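Local coordinates for protein glycosyl hydrolase BlGH5_18 (Bifidobacterium longum subsp. infantis, PDB 7LQX) that probably hydrolyses mannose-containing glycosidic linkages during N-glycan breakdown, as a glycoside hydrolase of family 5, subfamily 18, at residues 241-246 with 389-394; 248-253 with 290-295; 393-398 with 424-429. All blocks are in the same frame, centred on the assembly; numbering follows the deposited sequence.

Interaction 1 (241-246 with 389-394); sequences QGYGAM and IFERWM
Tyr243 reaches across to Phe390 and Glu391 and, with them, joins two parts of the enzyme: the short helix 239-243, which follows strand 229-233 of the (beta/alpha)8 barrel, and helix 388-399, which belongs to the C-terminal unit built on a three-stranded parallel sheet. The join is small, burying 140 Å² in all, and rests on these three side chains. Its polar component is one hydrogen bond, donated by Tyr243 OH to Glu391 OE2 at 2.7 Å. The oxygen accepts through its anti lone pair, on the side away from OE1, and lies at the edge of the tyrosine ring, near its plane. The carboxylate itself is turned by 67° from that ring. Beyond CG the glutamate chain is extended, which carries its end to the phenol although its CB does not point there. A weak hydrogen bond from Gly386 N also reaches the phenol oxygen, while Glu391 OE2 has a long, weak ion pair with Lys435. The aromatic component is a near-parallel pair with strong offset: the Tyr243 and Phe390 planes differ by 13°, but their centroids are 5.6 Å apart, so the rings scarcely overlap. With CG anti to the backbone N (chi1 -171°), Phe390 extends its ring toward the tyrosine, and Tyr243 CE2 comes within 3.5 Å of Phe390 CE1. Around this pair, Tyr436 meets Tyr243 edge-to-face and Tyr256 meets Phe390 in the same manner. A leucine in place of Tyr243 would probably leave Glu391 OE2 without its phenol donor and open a gap beside Phe390. The aliphatic part of the glutamate completes the contact, its CG lying 3.2 Å from Tyr243 OH.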
loop_
_atom_site.group_PDB
_atom_site.type_symbol
_atom_site.label_atom_id
_atom_site.label_comp_id
_atom_site.label_asym_id
_atom_site.label_seq_id
_atom_site.Cartn_x
_atom_site.Cartn_y
_atom_site.Cartn_z
ATOM N N GLN A 241 3.339 -12.333 30.573
ATOM C CA GLN A 241 3.386 -13.784 30.446
ATOM C C GLN A 241 4.375 -14.397 31.430
ATOM O O GLN A 241 4.084 -15.425 32.057
ATOM C CB GLN A 241 3.765 -14.172 29.019
ATOM C CG GLN A 241 2.791 -13.696 27.954
ATOM C CD GLN A 241 3.218 -12.410 27.284
ATOM O OE1 GLN A 241 3.691 -11.480 27.933
ATOM N NE2 GLN A 241 3.048 -12.345 25.977
ATOM N N GLY A 242 5.555 -13.796 31.562
ATOM C CA GLY A 242 6.603 -14.397 32.365
ATOM C C GLY A 242 6.450 -14.170 33.851
ATOM O O GLY A 242 6.812 -15.040 34.651
ATOM N N TYR A 243 5.927 -13.007 34.249
ATOM C CA TYR A 243 5.780 -12.674 35.659
ATOM C C TYR A 243 4.348 -12.742 36.157
ATOM O O TYR A 243 4.144 -12.865 37.370
ATOM C CB TYR A 243 6.349 -11.278 35.947
ATOM C CG TYR A 243 7.789 -11.191 35.550
ATOM C CD1 TYR A 243 8.779 -11.723 36.359
ATOM C CD2 TYR A 243 8.161 -10.619 34.347
ATOM C CE1 TYR A 243 10.098 -11.674 35.991
ATOM C CE2 TYR A 243 9.478 -10.564 33.975
ATOM C CZ TYR A 243 10.439 -11.102 34.794
ATOM O OH TYR A 243 11.747 -11.038 34.398
ATOM N N GLY A 244 3.373 -12.694 35.268
ATOM C CA GLY A 244 1.974 -12.767 35.633
ATOM C C GLY A 244 1.278 -11.455 35.335
ATOM O O GLY A 244 1.828 -10.366 35.547
ATOM N N ALA A 245 0.043 -11.552 34.855
ATOM C CA ALA A 245 -0.715 -10.350 34.555
ATOM C C ALA A 245 -0.959 -9.512 35.803
ATOM O O ALA A 245 -1.141 -8.298 35.696
ATOM C CB ALA A 245 -2.044 -10.729 33.909
HETATM N N MSE A 246 -0.971 -10.136 36.977
HETATM C CA MSE A 246 -1.279 -9.472 38.245
HETATM C C MSE A 246 -0.015 -9.294 39.071
HETATM O O MSE A 246 -0.064 -9.207 40.295
HETATM C CB MSE A 246 -2.301 -10.317 39.003
HETATM C CG MSE A 246 -2.863 -9.709 40.277
HETATM SE SE MSE A 246 -3.527 -7.881 40.084
HETATM C CE MSE A 246 -4.459 -8.031 38.374
ATOM N N ILE A 389 19.463 -7.720 34.010
ATOM C CA ILE A 389 19.316 -6.315 34.391
ATOM C C ILE A 389 17.874 -6.034 34.791
ATOM O O ILE A 389 17.599 -5.409 35.822
ATOM C CB ILE A 389 19.758 -5.392 33.242
ATOM C CG1 ILE A 389 21.259 -5.509 32.969
ATOM C CG2 ILE A 389 19.385 -3.942 33.553
ATOM C CD1 ILE A 389 22.158 -4.926 34.065
ATOM N N PHE A 390 16.933 -6.484 33.957
ATOM C CA PHE A 390 15.507 -6.337 34.223
ATOM C C PHE A 390 15.165 -6.848 35.610
ATOM O O PHE A 390 14.542 -6.142 36.408
ATOM C CB PHE A 390 14.770 -7.132 33.137
ATOM C CG PHE A 390 13.270 -6.941 33.090
ATOM C CD1 PHE A 390 12.437 -7.636 33.955
ATOM C CD2 PHE A 390 12.695 -6.119 32.135
ATOM C CE1 PHE A 390 11.056 -7.484 33.891
ATOM C CE2 PHE A 390 11.314 -5.975 32.063
ATOM C CZ PHE A 390 10.500 -6.650 32.948
ATOM N N GLU A 391 15.601 -8.065 35.936
ATOM C CA GLU A 391 15.208 -8.669 37.208
ATOM C C GLU A 391 15.896 -8.021 38.403
ATOM O O GLU A 391 15.277 -7.890 39.464
ATOM C CB GLU A 391 15.414 -10.179 37.149
ATOM C CG GLU A 391 14.472 -10.795 36.119
ATOM C CD GLU A 391 14.361 -12.302 36.161
ATOM O OE1 GLU A 391 15.230 -12.977 36.752
ATOM O OE2 GLU A 391 13.384 -12.811 35.576
ATOM N N ARG A 392 17.152 -7.590 38.267
ATOM C CA ARG A 392 17.778 -6.867 39.369
ATOM C C ARG A 392 17.037 -5.567 39.659
ATOM O O ARG A 392 16.779 -5.225 40.822
ATOM C CB ARG A 392 19.246 -6.595 39.061
ATOM C CG ARG A 392 20.112 -7.835 39.082
ATOM C CD ARG A 392 21.553 -7.487 38.764
ATOM N NE ARG A 392 22.427 -8.655 38.761
ATOM C CZ ARG A 392 22.963 -9.189 39.853
ATOM N NH1 ARG A 392 22.714 -8.657 41.042
ATOM N NH2 ARG A 392 23.767 -10.242 39.760
ATOM N N TRP A 393 16.704 -4.810 38.610
ATOM C CA TRP A 393 15.938 -3.587 38.809
ATOM C C TRP A 393 14.603 -3.900 39.479
ATOM O O TRP A 393 14.196 -3.229 40.433
ATOM C CB TRP A 393 15.744 -2.844 37.483
ATOM C CG TRP A 393 15.098 -1.507 37.677
ATOM C CD1 TRP A 393 15.729 -0.298 37.829
ATOM C CD2 TRP A 393 13.689 -1.238 37.780
ATOM N NE1 TRP A 393 14.801 0.698 38.001
ATOM C CE2 TRP A 393 13.544 0.150 37.986
ATOM C CE3 TRP A 393 12.540 -2.041 37.728
ATOM C CZ2 TRP A 393 12.299 0.754 38.133
ATOM C CZ3 TRP A 393 11.310 -1.440 37.868
ATOM C CH2 TRP A 393 11.196 -0.055 38.067
HETATM N N MSE A 394 13.910 -4.933 38.998
HETATM C CA MSE A 394 12.610 -5.298 39.556
HETATM C C MSE A 394 12.706 -5.643 41.040
HETATM O O MSE A 394 11.803 -5.317 41.820
HETATM C CB MSE A 394 11.976 -6.455 38.766
HETATM C CG MSE A 394 11.527 -6.064 37.372
HETATM SE SE MSE A 394 10.055 -4.809 37.474
HETATM C CE MSE A 394 10.088 -4.239 35.628
#

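Interaction 2 (248-253 with 290-295)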
loop_
_atom_site.group_PDB
_atom_site.type_symbol
_atom_site.label_atom_id
_atom_site.label_comp_id
_atom_site.label_asym_id
_atom_site.label_seq_id
_atom_site.Cartn_x
_atom_site.Cartn_y
_atom_site.Cartn_z
ATOM N N GLY A 248 3.690 -7.368 40.153
ATOM C CA GLY A 248 4.306 -6.062 40.252
ATOM C C GLY A 248 5.200 -5.733 39.075
ATOM O O GLY A 248 5.319 -4.571 38.693
ATOM N N GLU A 249 5.858 -6.740 38.500
ATOM C CA GLU A 249 6.675 -6.491 37.317
ATOM C C GLU A 249 5.811 -5.948 36.186
ATOM O O GLU A 249 6.218 -5.048 35.445
ATOM C CB GLU A 249 7.365 -7.782 36.875
ATOM C CG GLU A 249 8.477 -8.277 37.788
ATOM C CD GLU A 249 7.990 -9.189 38.903
ATOM O OE1 GLU A 249 6.760 -9.328 39.097
ATOM O OE2 GLU A 249 8.848 -9.795 39.584
ATOM N N CYS A 250 4.608 -6.499 36.037
ATOM C CA CYS A 250 3.705 -6.054 34.984
ATOM C C CYS A 250 3.387 -4.566 35.116
ATOM O O CYS A 250 3.500 -3.813 34.144
ATOM C CB CYS A 250 2.438 -6.902 35.019
ATOM S SG CYS A 250 1.349 -6.593 33.638
ATOM N N THR A 251 3.007 -4.114 36.307
ATOM C CA THR A 251 2.652 -2.707 36.466
ATOM C C THR A 251 3.865 -1.791 36.560
ATOM O O THR A 251 3.705 -0.577 36.401
ATOM C CB THR A 251 1.759 -2.490 37.691
ATOM O OG1 THR A 251 2.412 -3.028 38.844
ATOM C CG2 THR A 251 0.394 -3.138 37.492
ATOM N N ALA A 252 5.059 -2.335 36.778
ATOM C CA ALA A 252 6.280 -1.547 36.833
ATOM C C ALA A 252 6.939 -1.370 35.474
ATOM O O ALA A 252 7.924 -0.644 35.382
ATOM C CB ALA A 252 7.291 -2.198 37.781
ATOM N N HIS A 253 6.412 -1.980 34.414
ATOM C CA HIS A 253 7.153 -2.014 33.159
ATOM C C HIS A 253 7.388 -0.619 32.590
ATOM O O HIS A 253 8.465 -0.338 32.047
ATOM C CB HIS A 253 6.451 -2.906 32.131
ATOM C CG HIS A 253 7.245 -3.103 30.878
ATOM N ND1 HIS A 253 7.115 -2.283 29.777
ATOM C CD2 HIS A 253 8.215 -3.995 30.569
ATOM C CE1 HIS A 253 7.964 -2.668 28.843
ATOM N NE2 HIS A 253 8.643 -3.705 29.295
ATOM N N PRO A 290 -8.667 -1.209 34.509
ATOM C CA PRO A 290 -8.625 0.063 35.260
ATOM C C PRO A 290 -7.549 0.067 36.333
ATOM O O PRO A 290 -6.841 1.069 36.503
ATOM C CB PRO A 290 -10.047 0.195 35.825
ATOM C CG PRO A 290 -10.900 -0.626 34.861
ATOM C CD PRO A 290 -10.022 -1.799 34.509
ATOM N N GLU A 291 -7.412 -1.039 37.071
ATOM C CA GLU A 291 -6.386 -1.125 38.106
ATOM C C GLU A 291 -4.991 -1.135 37.499
ATOM O O GLU A 291 -4.065 -0.527 38.048
ATOM C CB GLU A 291 -6.595 -2.384 38.949
ATOM C CG GLU A 291 -7.787 -2.313 39.888
ATOM C CD GLU A 291 -8.278 -3.685 40.318
ATOM O OE1 GLU A 291 -7.434 -4.547 40.645
ATOM O OE2 GLU A 291 -9.509 -3.903 40.318
ATOM N N PHE A 292 -4.816 -1.833 36.379
ATOM C CA PHE A 292 -3.541 -1.802 35.681
ATOM C C PHE A 292 -3.170 -0.379 35.285
ATOM O O PHE A 292 -2.009 0.028 35.411
ATOM C CB PHE A 292 -3.622 -2.686 34.439
ATOM C CG PHE A 292 -2.420 -2.582 33.565
ATOM C CD1 PHE A 292 -1.296 -3.345 33.829
ATOM C CD2 PHE A 292 -2.394 -1.702 32.503
ATOM C CE1 PHE A 292 -0.179 -3.249 33.030
ATOM C CE2 PHE A 292 -1.279 -1.592 31.717
ATOM C CZ PHE A 292 -0.166 -2.366 31.985
ATOM N N CYS A 293 -4.145 0.385 34.793
ATOM C CA CYS A 293 -3.907 1.767 34.394
ATOM C C CYS A 293 -3.457 2.604 35.583
ATOM O O CYS A 293 -2.425 3.283 35.525
ATOM C CB CYS A 293 -5.196 2.315 33.778
ATOM S SG CYS A 293 -5.213 4.078 33.404
ATOM N N ARG A 294 -4.207 2.544 36.684
ATOM C CA ARG A 294 -3.856 3.338 37.850
ATOM C C ARG A 294 -2.483 2.952 38.389
ATOM O O ARG A 294 -1.655 3.819 38.687
ATOM C CB ARG A 294 -4.909 3.174 38.941
ATOM C CG ARG A 294 -6.284 3.692 38.574
ATOM C CD ARG A 294 -7.204 3.705 39.799
ATOM N NE ARG A 294 -8.579 4.066 39.463
ATOM C CZ ARG A 294 -9.539 3.192 39.172
ATOM N NH1 ARG A 294 -9.289 1.890 39.192
ATOM N NH2 ARG A 294 -10.756 3.623 38.869
ATOM N N ASP A 295 -2.233 1.650 38.554
ATOM C CA ASP A 295 -0.973 1.214 39.148
ATOM C C ASP A 295 0.208 1.522 38.238
ATOM O O ASP A 295 1.276 1.930 38.707
ATOM C CB ASP A 295 -1.029 -0.290 39.425
ATOM C CG ASP A 295 -1.876 -0.639 40.631
ATOM O OD1 ASP A 295 -2.232 0.262 41.422
ATOM O OD2 ASP A 295 -2.177 -1.839 40.791
HETATM O O HOH W 1 0.932 -2.866 41.112
#
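The ring of Phe292 is approached obliquely by both Cys250 and Thr251, where two neighbouring outer helices of the (beta/alpha)8 barrel meet. Helix 248-264 follows strand 229-233 and helix 289-300 follows strand 272-277, the next strand round the barrel. Their local axes come within 9.2 Å and cross at -60°, so contact is confined to a short patch, with Thr251 CA and Asp295 CA 6.0 Å apart. On the ring, Cys250 SG touches CE1 of Phe292 at 3.7 Å in a sulfur-aromatic contact. The sulfur stands well away from the ring normal, by 72°, which excludes a position over the centre. Cys250 and Phe292 both leave the backbone with the first heavy atom beyond CB anti to N, and this brings the thiol and the ring together; Ala279 and Leu284, in the loops near the ring, also touch Phe292. The methyl group of Thr251 supplies the second apolar element. Its CG2 fits between two residues one turn apart on the other helix, 4.0 Å from Phe292 CD1 and 3.7 Å from Asp295 CB. That placement goes with an OG1 set between the backbone N and the carbonyl carbon (chi1 55°), a crowded position that turns the hydroxyl away from the ring. The two branches of Thr251 thus serve different purposes: the methyl packs, while the hydroxyl meets polar groups. Lys299, further along helix 289-300, donates a hydrogen bond to Gly248 O and a weak one to Thr251 OG1. No direct hydrogen bond spans the two segments, but a water does, lying 2.7 Å from Thr251 OG1 and donating a weak bond of 3.3 Å to Asp295 OD2.

Interaction 3 (393-398 with 424-429)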
loop_
_atom_site.group_PDB
_atom_site.type_symbol
_atom_site.label_atom_id
_atom_site.label_comp_id
_atom_site.label_asym_id
_atom_site.label_seq_id
_atom_site.Cartn_x
_atom_site.Cartn_y
_atom_site.Cartn_z
ATOM N N TRP A 393 16.704 -4.810 38.610
ATOM C CA TRP A 393 15.938 -3.587 38.809
ATOM C C TRP A 393 14.603 -3.900 39.479
ATOM O O TRP A 393 14.196 -3.229 40.433
ATOM C CB TRP A 393 15.744 -2.844 37.483
ATOM C CG TRP A 393 15.098 -1.507 37.677
ATOM C CD1 TRP A 393 15.729 -0.298 37.829
ATOM C CD2 TRP A 393 13.689 -1.238 37.780
ATOM N NE1 TRP A 393 14.801 0.698 38.001
ATOM C CE2 TRP A 393 13.544 0.150 37.986
ATOM C CE3 TRP A 393 12.540 -2.041 37.728
ATOM C CZ2 TRP A 393 12.299 0.754 38.133
ATOM C CZ3 TRP A 393 11.310 -1.440 37.868
ATOM C CH2 TRP A 393 11.196 -0.055 38.067
HETATM N N MSE A 394 13.910 -4.933 38.998
HETATM C CA MSE A 394 12.610 -5.298 39.556
HETATM C C MSE A 394 12.706 -5.643 41.040
HETATM O O MSE A 394 11.803 -5.317 41.820
HETATM C CB MSE A 394 11.976 -6.455 38.766
HETATM C CG MSE A 394 11.527 -6.064 37.372
HETATM SE SE MSE A 394 10.055 -4.809 37.474
HETATM C CE MSE A 394 10.088 -4.239 35.628
ATOM N N ARG A 395 13.796 -6.301 41.439
ATOM C CA ARG A 395 13.960 -6.666 42.844
ATOM C C ARG A 395 14.152 -5.426 43.708
ATOM O O ARG A 395 13.506 -5.277 44.752
ATOM C CB ARG A 395 15.152 -7.607 43.001
ATOM C CG ARG A 395 15.169 -8.326 44.333
ATOM C CD ARG A 395 16.548 -8.848 44.672
ATOM N NE ARG A 395 17.402 -7.767 45.161
ATOM C CZ ARG A 395 18.421 -7.229 44.487
ATOM N NH1 ARG A 395 18.749 -7.667 43.275
ATOM N NH2 ARG A 395 19.116 -6.245 45.033
ATOM N N LEU A 396 15.042 -4.523 43.283
ATOM C CA LEU A 396 15.250 -3.274 44.003
ATOM C C LEU A 396 13.976 -2.442 44.053
ATOM O O LEU A 396 13.685 -1.805 45.075
ATOM C CB LEU A 396 16.385 -2.493 43.346
ATOM C CG LEU A 396 17.774 -3.067 43.622
ATOM C CD1 LEU A 396 18.779 -2.477 42.634
ATOM C CD2 LEU A 396 18.206 -2.812 45.060
ATOM N N HIS A 397 13.206 -2.433 42.964
ATOM C CA HIS A 397 11.914 -1.754 42.953
ATOM C C HIS A 397 10.984 -2.326 44.017
ATOM O O HIS A 397 10.396 -1.578 44.806
ATOM C CB HIS A 397 11.310 -1.881 41.550
ATOM C CG HIS A 397 9.864 -1.514 41.467
ATOM N ND1 HIS A 397 9.418 -0.215 41.576
ATOM C CD2 HIS A 397 8.762 -2.273 41.259
ATOM C CE1 HIS A 397 8.102 -0.193 41.459
ATOM N NE2 HIS A 397 7.680 -1.429 41.267
ATOM N N ALA A 398 10.842 -3.655 44.052
ATOM C CA ALA A 398 9.961 -4.287 45.030
ATOM C C ALA A 398 10.399 -3.985 46.456
ATOM O O ALA A 398 9.556 -3.896 47.360
ATOM C CB ALA A 398 9.920 -5.801 44.797
ATOM N N ARG A 424 24.071 3.716 46.117
ATOM C CA ARG A 424 24.307 2.282 46.079
ATOM C C ARG A 424 24.283 1.833 44.629
ATOM O O ARG A 424 23.391 2.225 43.871
ATOM C CB ARG A 424 23.244 1.500 46.860
ATOM C CG ARG A 424 23.291 -0.004 46.591
ATOM C CD ARG A 424 22.753 -0.829 47.760
ATOM N NE ARG A 424 21.343 -0.564 48.027
ATOM C CZ ARG A 424 20.376 -1.482 48.027
ATOM N NH1 ARG A 424 20.635 -2.762 47.785
ATOM N NH2 ARG A 424 19.135 -1.110 48.293
ATOM N N LEU A 425 25.245 1.000 44.253
ATOM C CA LEU A 425 25.329 0.458 42.905
ATOM C C LEU A 425 25.277 -1.059 42.969
ATOM O O LEU A 425 25.874 -1.670 43.858
ATOM C CB LEU A 425 26.645 0.868 42.251
ATOM C CG LEU A 425 26.816 2.361 41.964
ATOM C CD1 LEU A 425 28.249 2.657 41.579
ATOM C CD2 LEU A 425 25.846 2.805 40.878
ATOM N N GLU A 426 24.594 -1.665 42.003
ATOM C CA GLU A 426 24.533 -3.117 41.886
ATOM C C GLU A 426 25.018 -3.528 40.505
ATOM O O GLU A 426 24.471 -3.078 39.493
ATOM C CB GLU A 426 23.110 -3.617 42.130
ATOM C CG GLU A 426 22.982 -5.119 42.030
ATOM C CD GLU A 426 21.685 -5.625 42.603
ATOM O OE1 GLU A 426 21.260 -5.099 43.656
ATOM O OE2 GLU A 426 21.096 -6.544 42.002
ATOM N N THR A 427 26.025 -4.391 40.458
ATOM C CA THR A 427 26.571 -4.839 39.185
ATOM C C THR A 427 25.907 -6.142 38.738
ATOM O O THR A 427 25.371 -6.904 39.542
ATOM C CB THR A 427 28.088 -5.023 39.283
ATOM O OG1 THR A 427 28.394 -5.921 40.353
ATOM C CG2 THR A 427 28.777 -3.687 39.539
ATOM N N ASP A 428 25.970 -6.399 37.438
ATOM C CA ASP A 428 25.311 -7.565 36.854
ATOM C C ASP A 428 26.351 -8.662 36.678
ATOM O O ASP A 428 26.970 -8.800 35.622
ATOM C CB ASP A 428 24.666 -7.221 35.521
ATOM C CG ASP A 428 23.686 -8.284 35.066
ATOM O OD1 ASP A 428 23.252 -9.092 35.919
ATOM O OD2 ASP A 428 23.339 -8.309 33.865
ATOM N N ASP A 429 26.502 -9.482 37.711
ATOM C CA ASP A 429 27.668 -10.345 37.816
ATOM C C ASP A 429 27.606 -11.548 36.886
ATOM O O ASP A 429 28.657 -12.045 36.462
ATOM C CB ASP A 429 27.822 -10.795 39.270
ATOM C CG ASP A 429 28.047 -9.624 40.218
ATOM O OD1 ASP A 429 28.517 -8.568 39.747
ATOM O OD2 ASP A 429 27.752 -9.755 41.427
HETATM O O HOH W 2 18.853 -5.271 47.807
#
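Arg395 leaves its helix with CG anti to the backbone N and then bends at chi3 (78°), which presents its guanidinium end to Glu426; the glutamate comes to meet it with an extended chain. The outcome is an end-on, two-pronged salt bridge. NH1 of Arg395 donates to OE2 of Glu426 at 2.9 Å, and NH2 of Arg395 to OE1 of Glu426 at 2.8 Å. Both bonds use syn lone pairs and have N-H...O angles of at least 174°, and the two planar groups lie only 10° from coplanarity. Such a double grip fixes the rotation of the carboxylate. Arg392, one turn earlier, adds a second salt bridge to OE2, and Glu399 takes the NE of Arg395, so charges of both signs alternate here. Leu396 lies beside the bridge, its CD2 3.7 Å from Arg424 NH1. A water accepts from Arg395 NH2 and Arg424 NH1, at 3.0 and 3.1 Å, and probably eases the proximity of the two like charges. Helix 388-399 forms the connection of a beta-alpha-beta crossover between strands 365-369 and 403-407. Strand 424-426 is the edge strand on the other side of 365-369, against whose Val367 Leu396 also packs, while Trp393 and Met394, the latter present as selenomethionine, face helix 248-264.

Helix 388-399 is common to interactions 1 and 3, whose centres lie 13 Å apart and which share Trp393 and Met394; Arg392, within the first, forms salt bridges to Glu426 and Asp428 of the second. Interaction 2 joins two helices on the outside of the barrel, 12 Å from interaction 1, and along the chain is nested inside the loop that interaction 1 closes; interaction 3 follows it. Helix 248-264 provides the physical connection: Glu249 packs against Tyr243 and Met394, and Ala252 against His397. Interaction 1 and this packing join the C-terminal unit to the barrel's flank, while interaction 2 ties barrel helices to each other and interaction 3 ties helix 388-399 to edge strand 424-426.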